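Local structure of vacuolar protein sorting-associated protein 29 (Entamoeba histolytica, 5XCJ) at residues 33-38 and 80-85; 37-42 and 61-66; 110-115 and 128-133; 117-122 and 149-154. The protein is a zinc-binding subunit with a metallophosphatase fold that probably serves protein transport as part of the retromer complex. The protein carries 1 engineered substitution. One frame throughout, in Å; residues are numbered along the deposited sequence.

Contact 1: residues 33-38 and 80-85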
loop_
_atom_site.group_PDB
_atom_site.type_symbol
_atom_site.label_atom_id
_atom_site.label_comp_id
_atom_site.label_asym_id
_atom_site.label_seq_id
_atom_site.Cartn_x
_atom_site.Cartn_y
_atom_site.Cartn_z
ATOM N N THR A 33 -9.080 -8.716 -2.323
ATOM C CA THR A 33 -9.175 -7.263 -2.194
ATOM C C THR A 33 -7.863 -6.542 -2.509
ATOM O O THR A 33 -6.780 -7.075 -2.266
ATOM C CB THR A 33 -9.644 -6.907 -0.757
ATOM O OG1 THR A 33 -10.760 -7.721 -0.410
ATOM C CG2 THR A 33 -10.058 -5.450 -0.611
ATOM N N VAL A 34 -7.989 -5.333 -3.046
ATOM C CA VAL A 34 -6.849 -4.497 -3.354
ATOM C C VAL A 34 -6.983 -3.176 -2.594
ATOM O O VAL A 34 -8.009 -2.512 -2.682
ATOM C CB VAL A 34 -6.760 -4.188 -4.862
ATOM C CG1 VAL A 34 -5.872 -2.986 -5.110
ATOM C CG2 VAL A 34 -6.268 -5.398 -5.642
ATOM N N LEU A 35 -5.967 -2.832 -1.814
ATOM C CA LEU A 35 -5.959 -1.572 -1.087
ATOM C C LEU A 35 -4.837 -0.746 -1.698
ATOM O O LEU A 35 -3.665 -1.062 -1.536
ATOM C CB LEU A 35 -5.736 -1.804 0.405
ATOM C CG LEU A 35 -6.766 -2.732 1.052
ATOM C CD1 LEU A 35 -6.622 -2.766 2.563
ATOM C CD2 LEU A 35 -8.182 -2.366 0.636
ATOM N N CYS A 36 -5.207 0.317 -2.390
ATOM C CA CYS A 36 -4.242 1.161 -3.065
ATOM C C CYS A 36 -4.122 2.521 -2.397
ATOM O O CYS A 36 -5.113 3.213 -2.188
ATOM C CB CYS A 36 -4.630 1.322 -4.532
ATOM S SG CYS A 36 -3.480 2.310 -5.506
ATOM N N THR A 37 -2.888 2.916 -2.118
ATOM C CA THR A 37 -2.591 4.189 -1.467
ATOM C C THR A 37 -2.755 5.440 -2.335
ATOM O O THR A 37 -2.708 6.550 -1.823
ATOM C CB THR A 37 -1.205 4.196 -0.802
ATOM O OG1 THR A 37 -0.204 3.858 -1.762
ATOM C CG2 THR A 37 -1.170 3.209 0.355
ATOM N N GLY A 38 -2.963 5.269 -3.635
ATOM C CA GLY A 38 -3.102 6.424 -4.510
ATOM C C GLY A 38 -1.910 6.665 -5.418
ATOM O O GLY A 38 -1.068 5.791 -5.574
ATOM N N PHE A 80 -10.084 -7.465 11.517
ATOM C CA PHE A 80 -9.363 -6.202 11.448
ATOM C C PHE A 80 -10.078 -5.070 10.716
ATOM O O PHE A 80 -10.551 -5.247 9.606
ATOM C CB PHE A 80 -8.020 -6.418 10.749
ATOM C CG PHE A 80 -7.074 -7.320 11.489
ATOM C CD1 PHE A 80 -6.222 -6.810 12.443
ATOM C CD2 PHE A 80 -7.018 -8.670 11.201
ATOM C CE1 PHE A 80 -5.343 -7.633 13.114
ATOM C CE2 PHE A 80 -6.142 -9.497 11.869
ATOM C CZ PHE A 80 -5.302 -8.979 12.827
ATOM N N LYS A 81 -10.127 -3.900 11.344
ATOM C CA LYS A 81 -10.698 -2.725 10.710
ATOM C C LYS A 81 -9.471 -2.077 10.082
ATOM O O LYS A 81 -8.492 -1.812 10.770
ATOM C CB LYS A 81 -11.337 -1.787 11.728
ATOM C CG LYS A 81 -12.788 -2.090 12.044
ATOM C CD LYS A 81 -13.345 -1.124 13.074
ATOM C CE LYS A 81 -13.388 0.293 12.534
ATOM N NZ LYS A 81 -14.241 1.180 13.362
ATOM N N ILE A 82 -9.517 -1.846 8.778
ATOM C CA ILE A 82 -8.377 -1.292 8.066
ATOM C C ILE A 82 -8.590 0.143 7.609
ATOM O O ILE A 82 -9.589 0.467 6.978
ATOM C CB ILE A 82 -8.013 -2.167 6.844
ATOM C CG1 ILE A 82 -7.635 -3.581 7.292
ATOM C CG2 ILE A 82 -6.884 -1.542 6.043
ATOM C CD1 ILE A 82 -7.417 -4.551 6.151
ATOM N N GLY A 83 -7.615 0.986 7.920
ATOM C CA GLY A 83 -7.649 2.386 7.553
ATOM C C GLY A 83 -6.677 2.618 6.419
ATOM O O GLY A 83 -5.549 2.141 6.442
ATOM N N LEU A 84 -7.132 3.325 5.398
ATOM C CA LEU A 84 -6.294 3.593 4.243
ATOM C C LEU A 84 -6.275 5.055 3.814
ATOM O O LEU A 84 -7.320 5.673 3.687
ATOM C CB LEU A 84 -6.765 2.718 3.081
ATOM C CG LEU A 84 -6.171 2.943 1.691
ATOM C CD1 LEU A 84 -4.802 2.292 1.607
ATOM C CD2 LEU A 84 -7.096 2.392 0.622
ATOM N N MET A 85 -5.077 5.585 3.635
ATOM C CA MET A 85 -4.878 6.939 3.137
ATOM C C MET A 85 -3.484 7.054 2.514
ATOM O O MET A 85 -2.596 6.269 2.830
ATOM C CB MET A 85 -5.163 7.990 4.211
ATOM C CG MET A 85 -3.966 8.480 4.996
ATOM S SD MET A 85 -4.442 9.888 6.014
ATOM C CE MET A 85 -5.654 10.674 4.970
#
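Leu84 reaches from strand 80-85 toward the turn that follows strand 33-36; both its methyls meet Cys36 O, and CD1 also meets the Thr37 methyl. Its CB points toward 33-38, and with CG anti to the backbone N (chi1 172°) the branch point comes to rest 4.0 Å from Cys36 O. From this fork CD2 closes on the same carbonyl, 3.5 Å from Cys36 O, while CD1 passes beside the threonine, with 3.9 Å between Leu84 CD1 and Thr37 CG2; the two side chains meet at about a right angle. CD1 also comes within 4.4 Å of Leu35 CB, a looser contact. Further back along the strands Leu35 packs on Ile82: its CD1 lies 3.7 Å from Ile82 CG2 and 4.1 Å from Ile82 CD1, so a single leucine methyl faces both a branch methyl and the chain end of the isoleucine. The contact is mainly apolar and buried, and the strand axes, which approach to 8.0 Å and are inclined by 44°, belong to different sheets. This is the sheet-on-sheet packing of the metallophosphatase beta sandwich. Leu35 and Leu84 also meet Ile112 of the neighbouring strand 110-112, Leu35 touches Ile75 of strand 72-77, and strand 33-36 is itself flanked by strands 2-6 and 55-58.

Contact 2: residues 37-42 and 61-66. Engineered in segment 61-66: Ala62 (natural residue Asp).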
loop_
_atom_site.group_PDB
_atom_site.type_symbol
_atom_site.label_atom_id
_atom_site.label_comp_id
_atom_site.label_asym_id
_atom_site.label_seq_id
_atom_site.Cartn_x
_atom_site.Cartn_y
_atom_site.Cartn_z
ATOM N N THR A 37 -2.888 2.916 -2.118
ATOM C CA THR A 37 -2.591 4.189 -1.467
ATOM C C THR A 37 -2.755 5.440 -2.335
ATOM O O THR A 37 -2.708 6.550 -1.823
ATOM C CB THR A 37 -1.205 4.196 -0.802
ATOM O OG1 THR A 37 -0.204 3.858 -1.762
ATOM C CG2 THR A 37 -1.170 3.209 0.355
ATOM N N GLY A 38 -2.963 5.269 -3.635
ATOM C CA GLY A 38 -3.102 6.424 -4.510
ATOM C C GLY A 38 -1.910 6.665 -5.418
ATOM O O GLY A 38 -1.068 5.791 -5.574
ATOM N N ASN A 39 -1.841 7.873 -5.976
ATOM C CA ASN A 39 -0.789 8.254 -6.900
ATOM C C ASN A 39 -0.706 7.327 -8.120
ATOM O O ASN A 39 0.336 6.765 -8.427
ATOM C CB ASN A 39 0.558 8.398 -6.193
ATOM C CG ASN A 39 0.713 9.751 -5.522
ATOM O OD1 ASN A 39 -0.180 10.587 -5.591
ATOM N ND2 ASN A 39 1.842 9.965 -4.870
ATOM N N LEU A 40 -1.845 7.161 -8.779
ATOM C CA LEU A 40 -1.947 6.344 -9.979
ATOM C C LEU A 40 -1.357 7.042 -11.199
ATOM O O LEU A 40 -1.348 8.262 -11.280
ATOM C CB LEU A 40 -3.408 5.989 -10.267
ATOM C CG LEU A 40 -4.232 5.364 -9.147
ATOM C CD1 LEU A 40 -5.666 5.164 -9.605
ATOM C CD2 LEU A 40 -3.622 4.047 -8.702
ATOM N N CYS A 41 -0.823 6.262 -12.126
ATOM C CA CYS A 41 -0.286 6.813 -13.357
ATOM C C CYS A 41 -1.422 7.435 -14.169
ATOM O O CYS A 41 -1.253 8.448 -14.838
ATOM C CB CYS A 41 0.441 5.746 -14.168
ATOM S SG CYS A 41 2.061 5.293 -13.516
ATOM N N GLY A 42 -2.596 6.822 -14.073
ATOM C CA GLY A 42 -3.757 7.271 -14.808
ATOM C C GLY A 42 -4.790 6.170 -14.853
ATOM O O GLY A 42 -4.873 5.334 -13.956
ATOM N N GLY A 61 -4.285 10.488 -3.772
ATOM C CA GLY A 61 -2.879 10.767 -3.593
ATOM C C GLY A 61 -2.551 12.243 -3.705
ATOM O O GLY A 61 -3.429 13.067 -3.912
ATOM N N ALA A 62 -1.281 12.573 -3.544
ATOM C CA ALA A 62 -0.847 13.951 -3.662
ATOM C C ALA A 62 -1.067 14.472 -5.079
ATOM O O ALA A 62 -1.486 15.601 -5.264
ATOM C CB ALA A 62 0.612 14.092 -3.257
ATOM N N PHE A 63 -0.765 13.641 -6.073
ATOM C CA PHE A 63 -0.920 14.021 -7.478
ATOM C C PHE A 63 -2.143 13.457 -8.211
ATOM O O PHE A 63 -2.315 13.704 -9.398
ATOM C CB PHE A 63 0.347 13.669 -8.251
ATOM C CG PHE A 63 1.591 13.739 -7.429
ATOM C CD1 PHE A 63 2.092 14.956 -7.022
ATOM C CD2 PHE A 63 2.260 12.589 -7.060
ATOM C CE1 PHE A 63 3.243 15.030 -6.262
ATOM C CE2 PHE A 63 3.406 12.655 -6.302
ATOM C CZ PHE A 63 3.899 13.877 -5.899
ATOM N N ASP A 64 -2.972 12.681 -7.520
ATOM C CA ASP A 64 -4.143 12.095 -8.160
ATOM C C ASP A 64 -5.177 13.129 -8.588
ATOM O O ASP A 64 -5.475 14.068 -7.858
ATOM C CB ASP A 64 -4.802 11.068 -7.246
ATOM C CG ASP A 64 -4.101 9.729 -7.277
ATOM O OD1 ASP A 64 -3.470 9.412 -8.306
ATOM O OD2 ASP A 64 -4.191 8.999 -6.271
ATOM N N GLU A 65 -5.681 12.968 -9.802
ATOM C CA GLU A 65 -6.711 13.844 -10.332
ATOM C C GLU A 65 -8.016 13.095 -10.621
ATOM O O GLU A 65 -8.985 13.692 -11.079
ATOM C CB GLU A 65 -6.211 14.550 -11.579
ATOM N N MET A 66 -8.032 11.789 -10.368
ATOM C CA MET A 66 -9.224 10.991 -10.625
ATOM C C MET A 66 -10.371 11.451 -9.736
ATOM O O MET A 66 -10.204 11.621 -8.539
ATOM C CB MET A 66 -8.932 9.503 -10.407
ATOM C CG MET A 66 -10.170 8.638 -10.243
ATOM S SD MET A 66 -9.843 6.878 -10.453
ATOM C CE MET A 66 -8.467 6.925 -11.597
#
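Asp64 OD2 takes backbone N-H groups from both loops: Asn39 N at 2.6 Å and Gly61 N at 2.9 Å from Asp64 OD2, arriving from the same face of the carboxylate plane. The Asn39 donor stands 37° above that plane. The other oxygen turns its syn lone pair to the next amide, with Leu40 N 2.8 Å from Asp64 OD1, so three peptide N-H groups fix the rotation of the carboxylate and would be expected to favour the charged form. Asp64 CG stands anti to its own carbonyl carbon, which carries the carboxylate back over the turn to Gly61. Gly38 and Gly61 pass close together here, and Asn39 OD1 lies against Gly61 CA. Both loops follow parallel strands of one sheet and carry metal ligands of the calcineurin-like phosphoesterase fold: Asn39 binds zinc in this protein, and the natural aspartate at position 62 would belong to the same site but is replaced here by an engineered alanine; the site holds no zinc in this model. The Asn39 amide is held by Phe63 N, 3.1 Å from Asn39 OD1 in a fairly straight bond (165° at the hydrogen), the donor tilted from the carbonyl plane. Asn39 ND2 lies 3.4 Å from Phe63 CE2, amide and ring planes only 20° apart, and makes a weak hydrogen bond to Asp8, a ligand of both zinc sites. Ala62 CB sits over the centre of one face of the Phe63 ring. Toward the far end, Met66 bends at its thioether to bring CE 3.9 Å from Leu40 CD1.

Contact 3: residues 110-115 and 128-133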
loop_
_atom_site.group_PDB
_atom_site.type_symbol
_atom_site.label_atom_id
_atom_site.label_comp_id
_atom_site.label_asym_id
_atom_site.label_seq_id
_atom_site.Cartn_x
_atom_site.Cartn_y
_atom_site.Cartn_z
ATOM N N ILE A 110 -5.662 -1.608 11.758
ATOM C CA ILE A 110 -4.580 -1.484 10.800
ATOM C C ILE A 110 -4.639 -0.170 10.023
ATOM O O ILE A 110 -5.687 0.210 9.521
ATOM C CB ILE A 110 -4.612 -2.642 9.781
ATOM C CG1 ILE A 110 -4.512 -3.997 10.482
ATOM C CG2 ILE A 110 -3.501 -2.494 8.758
ATOM C CD1 ILE A 110 -4.553 -5.174 9.533
ATOM N N LEU A 111 -3.512 0.524 9.943
ATOM C CA LEU A 111 -3.453 1.761 9.178
ATOM C C LEU A 111 -2.462 1.612 8.031
ATOM O O LEU A 111 -1.282 1.365 8.241
ATOM C CB LEU A 111 -3.064 2.949 10.061
ATOM C CG LEU A 111 -3.025 4.298 9.343
ATOM C CD1 LEU A 111 -4.417 4.716 8.916
ATOM C CD2 LEU A 111 -2.383 5.369 10.212
ATOM N N ILE A 112 -2.957 1.792 6.815
ATOM C CA ILE A 112 -2.135 1.681 5.627
ATOM C C ILE A 112 -1.931 3.061 5.021
ATOM O O ILE A 112 -2.886 3.784 4.772
ATOM C CB ILE A 112 -2.773 0.756 4.576
ATOM C CG1 ILE A 112 -3.026 -0.634 5.168
ATOM C CG2 ILE A 112 -1.902 0.673 3.340
ATOM C CD1 ILE A 112 -3.612 -1.628 4.196
ATOM N N THR A 113 -0.667 3.411 4.815
ATOM C CA THR A 113 -0.267 4.687 4.238
ATOM C C THR A 113 0.924 4.513 3.287
ATOM O O THR A 113 1.643 3.532 3.367
ATOM C CB THR A 113 0.106 5.721 5.324
ATOM O OG1 THR A 113 1.153 5.204 6.153
ATOM C CG2 THR A 113 -1.095 6.062 6.182
ATOM N N GLY A 114 1.108 5.466 2.385
ATOM C CA GLY A 114 2.213 5.427 1.452
ATOM C C GLY A 114 3.063 6.659 1.663
ATOM O O GLY A 114 3.579 6.850 2.766
ATOM N N HIS A 115 3.259 7.427 0.596
ATOM C CA HIS A 115 4.001 8.692 0.615
ATOM C C HIS A 115 5.525 8.622 0.740
ATOM O O HIS A 115 6.243 9.262 -0.010
ATOM C CB HIS A 115 3.429 9.641 1.665
ATOM C CG HIS A 115 4.023 11.012 1.616
ATOM N ND1 HIS A 115 3.558 11.993 0.771
ATOM C CD2 HIS A 115 5.056 11.559 2.295
ATOM C CE1 HIS A 115 4.275 13.089 0.934
ATOM N NE2 HIS A 115 5.187 12.853 1.857
ATOM N N TYR A 128 -1.260 -2.035 14.015
ATOM C CA TYR A 128 -0.346 -2.278 12.910
ATOM C C TYR A 128 -0.335 -1.169 11.877
ATOM O O TYR A 128 -1.380 -0.724 11.426
ATOM C CB TYR A 128 -0.683 -3.610 12.248
ATOM C CG TYR A 128 -0.841 -4.737 13.241
ATOM C CD1 TYR A 128 -2.061 -4.996 13.832
ATOM C CD2 TYR A 128 0.240 -5.527 13.594
ATOM C CE1 TYR A 128 -2.205 -6.021 14.745
ATOM C CE2 TYR A 128 0.108 -6.551 14.503
ATOM C CZ TYR A 128 -1.114 -6.793 15.076
ATOM O OH TYR A 128 -1.245 -7.813 15.983
ATOM N N PHE A 129 0.864 -0.717 11.535
ATOM C CA PHE A 129 1.050 0.331 10.548
ATOM C C PHE A 129 1.800 -0.258 9.366
ATOM O O PHE A 129 2.927 -0.711 9.508
ATOM C CB PHE A 129 1.820 1.494 11.163
ATOM C CG PHE A 129 1.069 2.195 12.258
ATOM C CD1 PHE A 129 1.017 1.659 13.532
ATOM C CD2 PHE A 129 0.405 3.380 12.010
ATOM C CE1 PHE A 129 0.321 2.299 14.537
ATOM C CE2 PHE A 129 -0.291 4.021 13.012
ATOM C CZ PHE A 129 -0.334 3.477 14.279
ATOM N N LEU A 130 1.167 -0.220 8.197
ATOM C CA LEU A 130 1.735 -0.786 6.980
ATOM C C LEU A 130 1.912 0.188 5.816
ATOM O O LEU A 130 1.040 0.996 5.530
ATOM C CB LEU A 130 0.882 -1.966 6.519
ATOM C CG LEU A 130 0.346 -2.857 7.637
ATOM C CD1 LEU A 130 -0.627 -3.894 7.111
ATOM C CD2 LEU A 130 1.498 -3.517 8.364
ATOM N N ASN A 131 3.075 0.126 5.189
ATOM C CA ASN A 131 3.379 0.930 4.017
ATOM C C ASN A 131 3.985 -0.022 2.987
ATOM O O ASN A 131 5.018 -0.620 3.245
ATOM C CB ASN A 131 4.363 2.028 4.400
ATOM C CG ASN A 131 4.629 2.999 3.273
ATOM O OD1 ASN A 131 4.657 2.628 2.115
ATOM N ND2 ASN A 131 4.840 4.256 3.625
ATOM N N PRO A 132 3.367 -0.143 1.819
ATOM C CA PRO A 132 3.876 -1.055 0.787
ATOM C C PRO A 132 4.988 -0.465 -0.085
ATOM O O PRO A 132 5.529 -1.173 -0.930
ATOM C CB PRO A 132 2.637 -1.348 -0.062
ATOM C CG PRO A 132 1.781 -0.145 0.098
ATOM C CD PRO A 132 2.066 0.440 1.451
ATOM N N GLY A 133 5.320 0.803 0.128
ATOM C CA GLY A 133 6.331 1.461 -0.677
ATOM C C GLY A 133 5.770 1.822 -2.046
ATOM O O GLY A 133 4.564 1.827 -2.251
#
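Strands 110-112 and 127-131 run parallel in direct register, Ile110 beside Tyr128, Leu111 beside Phe129 and Ile112 beside Leu130, and their axes come within 4.8 Å. Three backbone hydrogen bonds form the ladder: Leu111 N to Tyr128 O, Leu130 N to Leu111 O, and Thr113 N to Leu130 O, the last at 3.0 Å between Thr113 N and Leu130 O. On one face Ile110 CG2 packs 3.6 Å from Leu130 CD1, a diagonal contact across the register; the branch methyl reaches it because CG1 takes the place anti to the carbonyl carbon (chi1 -58°), leaving CG2 beside that carbon. Ile112 CG2 rests 3.7 Å from Leu130 O on the same side. The opposite face carries Leu111, whose CD2 lies 3.7 Å from Phe129 CE2. Past the paired residues Asn131 forms an Asx turn: its OD1 accepts Gly133 N, with 2.8 Å between Asn131 OD1 and Gly133 N, and its CB is 3.3 Å from Thr113 O. Strand 110-112 runs on into the loop bearing His115, a zinc ligand in this protein, whose backbone N donates a hydrogen bond to Asp8 OD2. Strand 80-85 flanks 110-112 on its other side and strand 120-124 borders 127-131, while helix 96-106 covers the Leu111 and Phe129 face through Leu99, Gln103 and Leu106.

Contact 4: residues 117-122 and 149-154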
loop_
_atom_site.group_PDB
_atom_site.type_symbol
_atom_site.label_atom_id
_atom_site.label_comp_id
_atom_site.label_asym_id
_atom_site.label_seq_id
_atom_site.Cartn_x
_atom_site.Cartn_y
_atom_site.Cartn_z
ATOM N N HIS A 117 7.592 6.236 0.145
ATOM C CA HIS A 117 8.230 5.442 -0.909
ATOM C C HIS A 117 9.194 4.394 -0.343
ATOM O O HIS A 117 10.119 3.951 -1.014
ATOM C CB HIS A 117 8.894 6.312 -1.977
ATOM C CG HIS A 117 7.917 6.989 -2.887
ATOM N ND1 HIS A 117 8.193 7.268 -4.205
ATOM C CD2 HIS A 117 6.663 7.446 -2.662
ATOM C CE1 HIS A 117 7.152 7.868 -4.753
ATOM N NE2 HIS A 117 6.210 7.989 -3.838
ATOM N N LYS A 118 8.962 4.008 0.905
ATOM C CA LYS A 118 9.762 2.990 1.555
ATOM C C LYS A 118 8.821 1.998 2.219
ATOM O O LYS A 118 8.024 2.362 3.074
ATOM C CB LYS A 118 10.715 3.581 2.587
ATOM C CG LYS A 118 11.740 2.581 3.089
ATOM C CD LYS A 118 12.115 1.594 1.994
ATOM C CE LYS A 118 13.592 1.243 2.027
ATOM N NZ LYS A 118 14.242 1.436 0.704
ATOM N N LEU A 119 8.903 0.742 1.804
ATOM C CA LEU A 119 8.043 -0.275 2.369
ATOM C C LEU A 119 8.428 -0.507 3.819
ATOM O O LEU A 119 9.599 -0.604 4.143
ATOM C CB LEU A 119 8.176 -1.581 1.585
ATOM C CG LEU A 119 7.397 -2.786 2.099
ATOM C CD1 LEU A 119 7.061 -3.722 0.954
ATOM C CD2 LEU A 119 8.169 -3.521 3.177
ATOM N N GLU A 120 7.435 -0.541 4.694
ATOM C CA GLU A 120 7.698 -0.800 6.101
ATOM C C GLU A 120 6.539 -1.502 6.788
ATOM O O GLU A 120 5.379 -1.196 6.536
ATOM C CB GLU A 120 8.018 0.508 6.831
ATOM C CG GLU A 120 8.502 0.330 8.257
ATOM C CD GLU A 120 8.731 1.649 8.966
ATOM O OE1 GLU A 120 9.878 2.138 8.972
ATOM O OE2 GLU A 120 7.755 2.201 9.505
ATOM N N THR A 121 6.869 -2.444 7.664
ATOM C CA THR A 121 5.874 -3.133 8.459
ATOM C C THR A 121 6.234 -2.867 9.916
ATOM O O THR A 121 7.326 -3.189 10.345
ATOM C CB THR A 121 5.882 -4.645 8.211
ATOM O OG1 THR A 121 5.413 -4.916 6.891
ATOM C CG2 THR A 121 4.992 -5.337 9.217
ATOM N N LYS A 122 5.334 -2.234 10.657
ATOM C CA LYS A 122 5.600 -1.948 12.059
ATOM C C LYS A 122 4.399 -2.173 12.968
ATOM O O LYS A 122 3.277 -1.840 12.619
ATOM C CB LYS A 122 6.115 -0.519 12.213
ATOM C CG LYS A 122 7.243 -0.368 13.211
ATOM C CD LYS A 122 7.781 1.052 13.257
ATOM C CE LYS A 122 6.679 2.062 13.510
ATOM N NZ LYS A 122 7.121 3.450 13.219
ATOM N N SER A 149 8.255 -2.010 -4.685
ATOM C CA SER A 149 7.764 -2.799 -3.578
ATOM C C SER A 149 6.252 -2.875 -3.496
ATOM O O SER A 149 5.548 -2.015 -3.997
ATOM C CB SER A 149 8.286 -2.204 -2.273
ATOM O OG SER A 149 9.665 -2.466 -2.135
ATOM N N PHE A 150 5.777 -3.941 -2.862
ATOM C CA PHE A 150 4.361 -4.158 -2.592
ATOM C C PHE A 150 4.185 -5.173 -1.461
ATOM O O PHE A 150 5.134 -5.837 -1.061
ATOM C CB PHE A 150 3.549 -4.515 -3.838
ATOM C CG PHE A 150 3.749 -5.918 -4.315
ATOM C CD1 PHE A 150 3.017 -6.952 -3.773
ATOM C CD2 PHE A 150 4.661 -6.195 -5.312
ATOM C CE1 PHE A 150 3.196 -8.242 -4.215
ATOM C CE2 PHE A 150 4.846 -7.482 -5.756
ATOM C CZ PHE A 150 4.112 -8.506 -5.205
ATOM N N MET A 151 2.970 -5.270 -0.948
ATOM C CA MET A 151 2.670 -6.189 0.138
ATOM C C MET A 151 1.463 -7.056 -0.168
ATOM O O MET A 151 0.547 -6.637 -0.860
ATOM C CB MET A 151 2.338 -5.417 1.410
ATOM C CG MET A 151 3.497 -4.802 2.161
ATOM S SD MET A 151 2.846 -3.972 3.628
ATOM C CE MET A 151 4.357 -3.427 4.412
ATOM N N LEU A 152 1.483 -8.273 0.357
ATOM C CA LEU A 152 0.361 -9.179 0.238
ATOM C C LEU A 152 0.015 -9.584 1.659
ATOM O O LEU A 152 0.889 -10.000 2.409
ATOM C CB LEU A 152 0.709 -10.406 -0.590
ATOM C CG LEU A 152 0.685 -10.199 -2.097
ATOM C CD1 LEU A 152 1.035 -11.490 -2.809
ATOM C CD2 LEU A 152 -0.677 -9.686 -2.527
ATOM N N LEU A 153 -1.246 -9.438 2.031
ATOM C CA LEU A 153 -1.668 -9.791 3.375
ATOM C C LEU A 153 -2.552 -11.015 3.372
ATOM O O LEU A 153 -3.467 -11.128 2.570
ATOM C CB LEU A 153 -2.435 -8.647 4.044
ATOM C CG LEU A 153 -1.920 -7.212 3.974
ATOM C CD1 LEU A 153 -2.878 -6.309 4.735
ATOM C CD2 LEU A 153 -0.507 -7.099 4.518
ATOM N N GLU A 154 -2.257 -11.939 4.275
ATOM C CA GLU A 154 -3.076 -13.122 4.422
ATOM C C GLU A 154 -3.739 -12.926 5.775
ATOM O O GLU A 154 -3.066 -12.903 6.797
ATOM C CB GLU A 154 -2.215 -14.379 4.402
ATOM C CG GLU A 154 -2.954 -15.661 4.736
ATOM C CD GLU A 154 -2.140 -16.906 4.429
ATOM O OE1 GLU A 154 -0.921 -16.788 4.201
ATOM O OE2 GLU A 154 -2.727 -18.002 4.412
HETATM O O HOH W 1 10.191 -0.149 -0.779
#
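Apolar packing between Leu119 and Met151 carries most of this contact. Leu119 CG lies 3.9 Å from Met151 CE, and Leu119 CD1 is equally near Met151 CG, so the leucine crosses the thioether chain at a slant. With CG anti to the backbone N (chi1 176°), Leu119 also projects its CD1 onto Ser149 CB, 3.8 Å away. Close approaches of a methyl to oxygen make the second group: Leu119 CD1 reaches Phe150 O at 3.5 Å, and Met151, extended beyond CG, delivers its CE to 3.2 Å from Glu120 O and 3.1 Å from Thr121 OG1. That hydroxyl has its polar partner elsewhere, in a hydrogen bond with Glu164. The third kind is water-mediated: one water accepts from Leu119 N and lies 2.7 Å from Ser149 OG, linking the backbone of Leu119 to the Ser149 hydroxyl at the start of strand 149-156. His117, a zinc ligand in this protein, precedes this point. Here the edge strand 120-124 of one sheet faces strand 149-156 of the other across the sandwich, with Leu130 of strand 127-131 touching both Thr121 and Met151, and strands 2-6 and 159-168 on either side of 149-156.

In the fold
Contacts 1 and 4 both join the two sheets of the sandwich, face to face and through apolar side chains; contact 1 is fully buried, whereas contact 4 lies at an edge strand, is partly exposed and includes a bridging water. Contact 3 differs in kind, a backbone ladder inside one sheet. It touches both neighbours: Gly83 of contact 1 pairs with Ile110 and Ile112, and Asn131 and Phe129 pair with Glu120 and Lys122 of contact 4. Contact 2, buried but farther from the chain's centre, joins two loops through polar bonds at the metal site. It shares Thr37 and Gly38 with contact 1, and the Thr37 methyl also packs on Ile112 and Gly114 of contact 3.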